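Local coordinates for transaminase (Bacillus megaterium, PDB 5G09), which probably transfers amino groups between amines and carbonyl compounds as a pyridoxal-phosphate-dependent class-III aminotransferase, holding here a cofactor–phenylethylamine imine, at residues F84-Y89 with E326-Y331; V115-T120 with A307-V312. One frame throughout, in Å; residues are numbered along the deposited sequence.

Contact 1: F84-Y89 with E326-Y331. With 6DF ([6-methyl-5-oxidanyl-4-[(~{E})-[(1~{R})-1-phenylethyl]iminomethyl]pyridin-3-yl]methyl dihydrogen phosphate), chain M.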
ATOM      1  N   PHE D  84      16.524 -28.695 -21.615  1.00 20.27           N
ATOM      2  CA  PHE D  84      15.628 -27.649 -21.099  1.00 19.83           C
ATOM      3  C   PHE D  84      15.300 -26.692 -22.227  1.00 19.42           C
ATOM      4  O   PHE D  84      16.207 -26.226 -22.908  1.00 20.77           O
ATOM      5  CB  PHE D  84      16.280 -26.832 -19.962  1.00 18.39           C
ATOM      6  CG  PHE D  84      15.483 -25.606 -19.594  1.00 16.77           C
ATOM      7  CD1 PHE D  84      14.260 -25.742 -18.971  1.00 17.11           C
ATOM      8  CD2 PHE D  84      15.915 -24.319 -19.962  1.00 16.91           C
ATOM      9  CE1 PHE D  84      13.465 -24.626 -18.676  1.00 16.50           C
ATOM     10  CE2 PHE D  84      15.137 -23.198 -19.652  1.00 16.30           C
ATOM     11  CZ  PHE D  84      13.918 -23.358 -18.996  1.00 15.54           C
ATOM     12  N   VAL D  85      14.019 -26.382 -22.415  1.00 19.20           N
ATOM     13  CA  VAL D  85      13.641 -25.211 -23.239  1.00 19.97           C
ATOM     14  C   VAL D  85      12.635 -24.398 -22.449  1.00 18.89           C
ATOM     15  O   VAL D  85      11.869 -24.962 -21.661  1.00 19.04           O
ATOM     16  CB  VAL D  85      13.057 -25.600 -24.642  1.00 20.24           C
ATOM     17  CG1 VAL D  85      14.164 -26.164 -25.531  1.00 20.41           C
ATOM     18  CG2 VAL D  85      11.894 -26.572 -24.509  1.00 19.21           C
ATOM     19  N   TRP D  86      12.654 -23.079 -22.619  1.00 19.60           N
ATOM     20  CA  TRP D  86      11.680 -22.239 -21.906  1.00 19.06           C
ATOM     21  C   TRP D  86      10.363 -22.098 -22.692  1.00 21.08           C
ATOM     22  O   TRP D  86      10.235 -22.630 -23.816  1.00 21.09           O
ATOM     23  CB  TRP D  86      12.314 -20.903 -21.448  1.00 18.22           C
ATOM     24  CG  TRP D  86      12.570 -19.851 -22.498  1.00 17.93           C
ATOM     25  CD1 TRP D  86      13.594 -19.802 -23.369  1.00 16.87           C
ATOM     26  CD2 TRP D  86      11.782 -18.672 -22.728  1.00 18.72           C
ATOM     27  NE1 TRP D  86      13.504 -18.670 -24.155  1.00 18.02           N
ATOM     28  CE2 TRP D  86      12.399 -17.956 -23.770  1.00 18.70           C
ATOM     29  CE3 TRP D  86      10.613 -18.156 -22.148  1.00 18.90           C
ATOM     30  CZ2 TRP D  86      11.886 -16.747 -24.258  1.00 19.70           C
ATOM     31  CZ3 TRP D  86      10.088 -16.963 -22.639  1.00 19.70           C
ATOM     32  CH2 TRP D  86      10.725 -16.270 -23.681  1.00 20.27           C
ATOM     33  N   ASP D  87       9.378 -21.418 -22.095  1.00 19.87           N
ATOM     34  CA  ASP D  87       7.993 -21.460 -22.539  1.00 21.72           C
ATOM     35  C   ASP D  87       7.722 -20.993 -23.986  1.00 21.37           C
ATOM     36  O   ASP D  87       6.656 -21.289 -24.551  1.00 21.26           O
ATOM     37  CB  ASP D  87       7.164 -20.593 -21.603  1.00 23.50           C
ATOM     38  CG  ASP D  87       5.727 -20.982 -21.586  1.00 26.48           C
ATOM     39  OD1 ASP D  87       5.439 -22.196 -21.593  1.00 26.46           O
ATOM     40  OD2 ASP D  87       4.881 -20.066 -21.561  1.00 29.11           O
ATOM     41  N   THR D  88       8.661 -20.220 -24.536  1.00 22.83           N
ATOM     42  CA  THR D  88       8.581 -19.701 -25.897  1.00 24.48           C
ATOM     43  C   THR D  88       8.659 -20.823 -26.939  1.00 24.82           C
ATOM     44  O   THR D  88       8.201 -20.646 -28.069  1.00 24.90           O
ATOM     45  CB  THR D  88       9.689 -18.640 -26.182  1.00 24.70           C
ATOM     46  OG1 THR D  88       9.295 -17.867 -27.305  1.00 29.07           O
ATOM     47  CG2 THR D  88      11.039 -19.270 -26.544  1.00 23.89           C
ATOM     48  N   TYR D  89       9.227 -21.964 -26.544  1.00 23.05           N
ATOM     49  CA  TYR D  89       9.387 -23.118 -27.435  1.00 23.11           C
ATOM     50  C   TYR D  89       8.325 -24.155 -27.143  1.00 24.02           C
ATOM     51  O   TYR D  89       7.850 -24.271 -26.018  1.00 26.93           O
ATOM     52  CB  TYR D  89      10.762 -23.729 -27.238  1.00 21.25           C
ATOM     53  CG  TYR D  89      11.895 -22.864 -27.721  1.00 21.02           C
ATOM     54  CD1 TYR D  89      12.109 -22.665 -29.093  1.00 20.80           C
ATOM     55  CD2 TYR D  89      12.781 -22.262 -26.823  1.00 21.59           C
ATOM     56  CE1 TYR D  89      13.160 -21.895 -29.558  1.00 20.98           C
ATOM     57  CE2 TYR D  89      13.840 -21.476 -27.285  1.00 22.20           C
ATOM     58  CZ  TYR D  89      14.029 -21.312 -28.666  1.00 22.24           C
ATOM     59  OH  TYR D  89      15.063 -20.542 -29.168  1.00 23.34           O
ATOM     60  N   GLU D 326       3.564  -9.640 -21.149  1.00 17.87           N
ATOM     61  CA  GLU D 326       4.982  -9.508 -20.810  1.00 18.03           C
ATOM     62  C   GLU D 326       5.422 -10.275 -19.519  1.00 18.12           C
ATOM     63  O   GLU D 326       6.067  -9.700 -18.623  1.00 16.26           O
ATOM     64  CB  GLU D 326       5.317  -8.008 -20.724  1.00 18.01           C
ATOM     65  CG  GLU D 326       5.043  -7.232 -22.014  1.00 18.28           C
ATOM     66  CD  GLU D 326       5.444  -5.770 -21.919  1.00 20.22           C
ATOM     67  OE1 GLU D 326       4.986  -5.082 -20.975  1.00 19.93           O
ATOM     68  OE2 GLU D 326       6.243  -5.310 -22.767  1.00 20.63           O
ATOM     69  N   SER D 327       5.104 -11.571 -19.441  1.00 16.86           N
ATOM     70  CA  SER D 327       5.394 -12.343 -18.244  1.00 17.24           C
ATOM     71  C   SER D 327       6.261 -13.535 -18.584  1.00 17.62           C
ATOM     72  O   SER D 327       5.887 -14.358 -19.434  1.00 18.38           O
ATOM     73  CB  SER D 327       4.101 -12.812 -17.544  1.00 17.59           C
ATOM     74  OG  SER D 327       4.367 -13.221 -16.202  1.00 19.43           O
ATOM     75  N   VAL D 328       7.436 -13.618 -17.945  1.00 17.41           N
ATOM     76  CA  VAL D 328       8.325 -14.768 -18.113  1.00 16.67           C
ATOM     77  C   VAL D 328       8.737 -15.414 -16.774  1.00 17.39           C
ATOM     78  O   VAL D 328       9.062 -14.720 -15.801  1.00 16.73           O
ATOM     79  CB  VAL D 328       9.560 -14.410 -18.966  1.00 16.92           C
ATOM     80  CG1 VAL D 328      10.396 -13.326 -18.307  1.00 16.95           C
ATOM     81  CG2 VAL D 328      10.410 -15.632 -19.204  1.00 15.99           C
ATOM     82  N   SER D 329       8.700 -16.745 -16.732  1.00 16.75           N
ATOM     83  CA  SER D 329       9.183 -17.517 -15.581  1.00 16.83           C
ATOM     84  C   SER D 329      10.148 -18.542 -16.161  1.00 17.13           C
ATOM     85  O   SER D 329       9.729 -19.296 -17.027  1.00 18.29           O
ATOM     86  CB  SER D 329       8.022 -18.261 -14.917  1.00 16.11           C
ATOM     87  OG  SER D 329       8.539 -19.311 -14.085  1.00 18.00           O
ATOM     88  N   THR D 330      11.408 -18.552 -15.730  1.00 16.61           N
ATOM     89  CA  THR D 330      12.414 -19.424 -16.378  1.00 17.24           C
ATOM     90  C   THR D 330      11.914 -20.881 -16.562  1.00 18.50           C
ATOM     91  O   THR D 330      11.853 -21.394 -17.697  1.00 19.92           O
ATOM     92  CB  THR D 330      13.762 -19.411 -15.620  1.00 18.39           C
ATOM     93  OG1 THR D 330      14.283 -18.071 -15.570  1.00 18.88           O
ATOM     94  CG2 THR D 330      14.813 -20.320 -16.298  1.00 17.87           C
ATOM     95  N   TYR D 331      11.486 -21.512 -15.470  1.00 17.26           N
ATOM     96  CA  TYR D 331      11.151 -22.936 -15.509  1.00 17.19           C
ATOM     97  C   TYR D 331       9.728 -23.267 -15.873  1.00 16.93           C
ATOM     98  O   TYR D 331       9.382 -24.448 -15.930  1.00 16.53           O
ATOM     99  CB  TYR D 331      11.521 -23.591 -14.180  1.00 17.34           C
ATOM    100  CG  TYR D 331      13.004 -23.523 -13.935  1.00 18.94           C
ATOM    101  CD1 TYR D 331      13.908 -23.762 -14.983  1.00 18.88           C
ATOM    102  CD2 TYR D 331      13.515 -23.223 -12.678  1.00 18.57           C
ATOM    103  CE1 TYR D 331      15.259 -23.704 -14.772  1.00 20.42           C
ATOM    104  CE2 TYR D 331      14.875 -23.169 -12.460  1.00 19.62           C
ATOM    105  CZ  TYR D 331      15.739 -23.420 -13.505  1.00 20.93           C
ATOM    106  OH  TYR D 331      17.092 -23.370 -13.295  1.00 21.70           O
TER
HETATM  107  N1  6DF M1475      16.758 -12.746 -10.869  1.00 16.39           N
HETATM  108  C2  6DF M1475      17.390 -12.534 -12.056  1.00 16.89           C
HETATM  109  N2  6DF M1475      15.084 -13.689 -15.444  1.00 26.93           N
HETATM  110  C3  6DF M1475      16.851 -13.068 -13.204  1.00 17.97           C
HETATM  111  C4  6DF M1475      15.688 -13.839 -13.127  1.00 19.68           C
HETATM  112  C5  6DF M1475      15.062 -14.030 -11.875  1.00 16.91           C
HETATM  113  C6  6DF M1475      15.630 -13.480 -10.737  1.00 15.43           C
HETATM  114  C7  6DF M1475      14.436 -13.928 -16.756  1.00 29.98           C
HETATM  115  C8  6DF M1475      13.978 -15.353 -17.046  1.00 30.28           C
HETATM  116  C9  6DF M1475      15.156 -13.324 -17.911  1.00 32.68           C
HETATM  117  C10 6DF M1475      16.549 -13.437 -18.031  1.00 33.35           C
HETATM  118  C11 6DF M1475      17.194 -12.868 -19.132  1.00 33.75           C
HETATM  119  C12 6DF M1475      16.440 -12.202 -20.107  1.00 32.81           C
HETATM  120  C13 6DF M1475      15.049 -12.105 -19.980  1.00 32.74           C
HETATM  121  O2P 6DF M1475      12.621 -16.985 -13.796  1.00 16.54           O
HETATM  122  P   6DF M1475      12.936 -17.266 -12.337  1.00 16.46           P
HETATM  123  O3P 6DF M1475      11.710 -17.077 -11.439  1.00 15.89           O
HETATM  124  O1P 6DF M1475      13.482 -18.659 -12.126  1.00 16.26           O
HETATM  125  O4P 6DF M1475      14.099 -16.213 -11.913  1.00 16.34           O
HETATM  126  C5' 6DF M1475      13.783 -14.825 -11.735  1.00 17.13           C
HETATM  127  C2' 6DF M1475      18.673 -11.728 -12.117  1.00 15.87           C
HETATM  128  O3  6DF M1475      17.461 -12.833 -14.399  1.00 18.83           O
HETATM  129  C4' 6DF M1475      15.047 -14.380 -14.369  1.00 22.82           C
HETATM  130  C14 6DF M1475      14.405 -12.669 -18.889  1.00 32.30           C
HETATM  131  O   HOH W   1       9.347 -20.753 -19.344  1.00 18.65           O
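F84 and Y331 meet as an offset edge-to-face pair: the tyrosine turns its ring edge toward the phenylalanine face, with planes at 83° and centroids 5.7 Å apart. Y331 CD1 lies 3.8 Å from F84 CE1. CG of F84 stands opposite its own backbone N (chi1 170°), which sends the ring across to the other segment. There its rim meets the carbonyl of T330 in the ring plane, F84 CZ to T330 O 3.1 Å. W86 approaches V328 at about a right angle, its CZ3 3.7 Å from V328 CG2. Water 1 joins the backbones, accepting from D87 N and also hydrogen-bonded to S329 O.

T330 points its hydroxyl at the phosphate of the bound cofactor imine: O2P accepts from OG1 at 2.7 Å and from T330 N at 2.8 Å. Replacing F84 with alanine would probably leave the edge of Y331 without its aromatic face and open a gap beside the T330 carbonyl. S122 and G121 of the second subunit also bind this ligand, so the site is shared between subunits. The two loops meet at this interface: 84-89 links helix 69-78 to helix 92-105, and loop 326-331 links strand 324-325 to helix 335-350.

Contact 2: V115-T120 with A307-V312. With 6DF ([6-methyl-5-oxidanyl-4-[(~{E})-[(1~{R})-1-phenylethyl]iminomethyl]pyridin-3-yl]methyl dihydrogen phosphate), chain R.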
ATOM      1  N   VAL D 115      -4.373 -23.231 -20.337  1.00 20.90           N
ATOM      2  CA  VAL D 115      -3.517 -23.470 -19.164  1.00 19.39           C
ATOM      3  C   VAL D 115      -2.210 -22.716 -19.316  1.00 19.07           C
ATOM      4  O   VAL D 115      -1.679 -22.608 -20.420  1.00 19.62           O
ATOM      5  CB  VAL D 115      -3.204 -24.985 -19.028  1.00 19.47           C
ATOM      6  CG1 VAL D 115      -2.163 -25.256 -17.942  1.00 20.22           C
ATOM      7  CG2 VAL D 115      -4.463 -25.745 -18.702  1.00 19.06           C
ATOM      8  N   ARG D 116      -1.700 -22.158 -18.213  1.00 19.28           N
ATOM      9  CA  ARG D 116      -0.308 -21.733 -18.136  1.00 18.30           C
ATOM     10  C   ARG D 116       0.348 -22.634 -17.087  1.00 19.20           C
ATOM     11  O   ARG D 116      -0.168 -22.770 -15.963  1.00 19.39           O
ATOM     12  CB  ARG D 116      -0.180 -20.232 -17.748  1.00 18.78           C
ATOM     13  CG  ARG D 116       1.233 -19.816 -17.352  1.00 19.00           C
ATOM     14  CD  ARG D 116       1.561 -18.383 -17.797  1.00 17.92           C
ATOM     15  NE  ARG D 116       2.872 -17.981 -17.288  1.00 17.80           N
ATOM     16  CZ  ARG D 116       4.040 -18.171 -17.917  1.00 18.09           C
ATOM     17  NH1 ARG D 116       4.080 -18.751 -19.132  1.00 16.20           N
ATOM     18  NH2 ARG D 116       5.178 -17.787 -17.328  1.00 16.97           N
ATOM     19  N   PHE D 117       1.466 -23.256 -17.446  1.00 17.72           N
ATOM     20  CA  PHE D 117       2.197 -24.074 -16.486  1.00 18.20           C
ATOM     21  C   PHE D 117       3.262 -23.243 -15.826  1.00 17.55           C
ATOM     22  O   PHE D 117       3.901 -22.458 -16.498  1.00 16.85           O
ATOM     23  CB  PHE D 117       2.858 -25.291 -17.154  1.00 17.81           C
ATOM     24  CG  PHE D 117       1.868 -26.346 -17.554  1.00 17.76           C
ATOM     25  CD1 PHE D 117       1.310 -27.192 -16.596  1.00 17.04           C
ATOM     26  CD2 PHE D 117       1.481 -26.480 -18.912  1.00 18.31           C
ATOM     27  CE1 PHE D 117       0.381 -28.159 -16.970  1.00 18.52           C
ATOM     28  CE2 PHE D 117       0.560 -27.460 -19.290  1.00 17.89           C
ATOM     29  CZ  PHE D 117       0.008 -28.292 -18.322  1.00 17.85           C
ATOM     30  N   VAL D 118       3.423 -23.427 -14.511  1.00 16.50           N
ATOM     31  CA  VAL D 118       4.501 -22.821 -13.747  1.00 16.27           C
ATOM     32  C   VAL D 118       5.133 -23.938 -12.887  1.00 16.27           C
ATOM     33  O   VAL D 118       4.949 -25.123 -13.192  1.00 16.98           O
ATOM     34  CB  VAL D 118       4.001 -21.615 -12.887  1.00 16.30           C
ATOM     35  CG1 VAL D 118       3.684 -20.424 -13.780  1.00 16.77           C
ATOM     36  CG2 VAL D 118       2.788 -21.999 -12.026  1.00 15.20           C
ATOM     37  N   SER D 119       5.877 -23.594 -11.834  1.00 16.45           N
ATOM     38  CA  SER D 119       6.631 -24.627 -11.074  1.00 16.05           C
ATOM     39  C   SER D 119       6.084 -24.985  -9.702  1.00 16.20           C
ATOM     40  O   SER D 119       6.401 -26.069  -9.172  1.00 17.27           O
ATOM     41  CB  SER D 119       8.131 -24.307 -10.970  1.00 15.46           C
ATOM     42  OG  SER D 119       8.704 -24.224 -12.283  1.00 17.01           O
ATOM     43  N   THR D 120       5.244 -24.128  -9.126  1.00 15.65           N
ATOM     44  CA  THR D 120       4.732 -24.388  -7.776  1.00 14.99           C
ATOM     45  C   THR D 120       3.287 -23.910  -7.615  1.00 15.05           C
ATOM     46  O   THR D 120       2.765 -23.157  -8.448  1.00 15.20           O
ATOM     47  CB  THR D 120       5.612 -23.679  -6.705  1.00 14.61           C
ATOM     48  OG1 THR D 120       5.442 -22.248  -6.797  1.00 13.72           O
ATOM     49  CG2 THR D 120       7.112 -24.043  -6.867  1.00 14.31           C
ATOM     50  N   ALA D 307       5.720 -28.837 -10.269  1.00 17.01           N
ATOM     51  CA  ALA D 307       4.827 -28.294 -11.310  1.00 16.53           C
ATOM     52  C   ALA D 307       3.629 -27.620 -10.650  1.00 16.92           C
ATOM     53  O   ALA D 307       3.138 -28.085  -9.611  1.00 16.53           O
ATOM     54  CB  ALA D 307       4.381 -29.394 -12.290  1.00 15.28           C
ATOM     55  N   GLY D 308       3.201 -26.500 -11.230  1.00 16.66           N
ATOM     56  CA  GLY D 308       1.972 -25.815 -10.835  1.00 17.01           C
ATOM     57  C   GLY D 308       1.292 -25.403 -12.127  1.00 17.07           C
ATOM     58  O   GLY D 308       1.920 -25.447 -13.197  1.00 18.29           O
ATOM     59  N   ALA D 309       0.021 -25.015 -12.056  1.00 17.40           N
ATOM     60  CA  ALA D 309      -0.680 -24.568 -13.269  1.00 17.10           C
ATOM     61  C   ALA D 309      -1.894 -23.710 -12.914  1.00 17.42           C
ATOM     62  O   ALA D 309      -2.433 -23.849 -11.824  1.00 16.31           O
ATOM     63  CB  ALA D 309      -1.105 -25.768 -14.132  1.00 16.74           C
ATOM     64  N   VAL D 310      -2.276 -22.825 -13.838  1.00 17.16           N
ATOM     65  CA  VAL D 310      -3.551 -22.111 -13.791  1.00 19.84           C
ATOM     66  C   VAL D 310      -4.386 -22.477 -15.044  1.00 20.44           C
ATOM     67  O   VAL D 310      -3.863 -22.583 -16.169  1.00 21.40           O
ATOM     68  CB  VAL D 310      -3.363 -20.575 -13.623  1.00 20.83           C
ATOM     69  CG1 VAL D 310      -2.547 -19.986 -14.768  1.00 21.74           C
ATOM     70  CG2 VAL D 310      -4.701 -19.855 -13.505  1.00 22.30           C
ATOM     71  N   LEU D 311      -5.681 -22.700 -14.842  1.00 19.88           N
ATOM     72  CA  LEU D 311      -6.568 -22.952 -15.954  1.00 19.09           C
ATOM     73  C   LEU D 311      -7.594 -21.835 -15.956  1.00 18.99           C
ATOM     74  O   LEU D 311      -8.305 -21.643 -14.971  1.00 18.57           O
ATOM     75  CB  LEU D 311      -7.233 -24.337 -15.831  1.00 19.38           C
ATOM     76  CG  LEU D 311      -8.394 -24.673 -16.783  1.00 18.51           C
ATOM     77  CD1 LEU D 311      -8.025 -24.539 -18.280  1.00 18.08           C
ATOM     78  CD2 LEU D 311      -9.026 -26.027 -16.417  1.00 17.93           C
ATOM     79  N   VAL D 312      -7.653 -21.085 -17.052  1.00 20.07           N
ATOM     80  CA  VAL D 312      -8.668 -20.006 -17.163  1.00 21.22           C
ATOM     81  C   VAL D 312      -9.802 -20.383 -18.130  1.00 20.41           C
ATOM     82  O   VAL D 312      -9.611 -21.223 -19.007  1.00 22.38           O
ATOM     83  CB  VAL D 312      -8.035 -18.679 -17.598  1.00 20.76           C
ATOM     84  CG1 VAL D 312      -6.860 -18.360 -16.686  1.00 19.42           C
ATOM     85  CG2 VAL D 312      -7.565 -18.751 -19.050  1.00 19.68           C
TER
HETATM   86  N1  6DF R1476      -2.846 -23.281  -2.343  1.00 17.43           N
HETATM   87  C2  6DF R1476      -3.221 -24.177  -1.431  1.00 18.08           C
HETATM   88  N2  6DF R1476       0.032 -25.391   1.123  1.00 29.65           N
HETATM   89  C3  6DF R1476      -2.240 -24.847  -0.702  1.00 18.58           C
HETATM   90  C4  6DF R1476      -0.887 -24.602  -0.939  1.00 18.93           C
HETATM   91  C5  6DF R1476      -0.558 -23.650  -1.912  1.00 17.55           C
HETATM   92  C6  6DF R1476      -1.560 -23.015  -2.594  1.00 17.50           C
HETATM   93  C7  6DF R1476       0.966 -25.881   2.177  1.00 29.27           C
HETATM   94  C8  6DF R1476       2.224 -26.568   1.643  1.00 29.15           C
HETATM   95  C9  6DF R1476       0.308 -26.598   3.330  1.00 31.18           C
HETATM   96  C10 6DF R1476      -0.684 -27.563   3.115  1.00 32.12           C
HETATM   97  C11 6DF R1476      -1.263 -28.198   4.221  1.00 33.25           C
HETATM   98  C12 6DF R1476      -0.829 -27.900   5.526  1.00 32.87           C
HETATM   99  C13 6DF R1476       0.173 -26.950   5.744  1.00 31.46           C
HETATM  100  O2P 6DF R1476       3.582 -24.746  -1.596  1.00 16.65           O
HETATM  101  P   6DF R1476       3.118 -24.367  -2.995  1.00 17.54           P
HETATM  102  O3P 6DF R1476       3.720 -23.000  -3.348  1.00 15.62           O
HETATM  103  O1P 6DF R1476       3.513 -25.394  -4.028  1.00 17.28           O
HETATM  104  O4P 6DF R1476       1.513 -24.308  -2.985  1.00 16.64           O
HETATM  105  C5' 6DF R1476       0.852 -23.256  -2.265  1.00 16.54           C
HETATM  106  C2' 6DF R1476      -4.712 -24.386  -1.250  1.00 16.03           C
HETATM  107  O3  6DF R1476      -2.622 -25.723   0.255  1.00 20.08           O
HETATM  108  C4' 6DF R1476       0.212 -25.237  -0.147  1.00 22.74           C
HETATM  109  C14 6DF R1476       0.733 -26.306   4.639  1.00 30.29           C
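R116 and V310 form an antiparallel hydrogen-bonded pair, R116 N to V310 O and V310 N to R116 O both at 3.0 Å. At the next such pair the geometry changes. V118 N reaches G308 O at 2.8 Å and G308 N reaches V118 O at 3.0 Å, but both donors sit well above the carbonyl planes, 50° and 61° out, where strand 115-118 gives way to the loop at S119. Between these pairs, a CA-H...O contact adds to the backbone join, A309 CA lying 3.3 Å from R116 O.

Apolar contacts cover both faces. On one, A309 CB packs 3.7 Å from F117 CD1, V115 CG1 lies over the centre of the F117 ring, and V115 CG2 meets L311 CD1; helix 92-105 covers this side. On the other, R116 CB touches V310 CG1 at 3.8 Å before the arginine chain, bent at chi2, leads its guanidinium away to a salt bridge with D87. G308 is tightly enclosed: a side chain there would run into T120 O.

T120 is the N-cap of helix 121-136, its OG1 accepting from E123 N and also bonded to E123 of the second subunit. Strand 112-118 is outermost, within this chain, in the mixed sheet of the fold type I aminotransferase large domain, and leads into the helix whose start, at G121 and S122, binds the ligand, probably through its phosphate.

Contact 2 is nested along the chain within the loop closed by contact 1: 84-89 comes first, then 115-120, 307-312 and 326-331. Their centres lie about 12 Å apart on the same side of the chain's centre. Helix 92-105 runs between 84-89 and strand 112-118, while helix 314-321 follows strand 308-313 on the way to 326-331, so this side of the large sheet is tied to the interface loops. Directly between them, D87 OD2 and R116 NH1 make a 2.9 Å salt bridge, and Y331 packs on S119. Both contacts touch the second subunit, and each lies beside a different ligand; the ligand site thus draws on T330 from one subunit and on G121 and S122 from its partner.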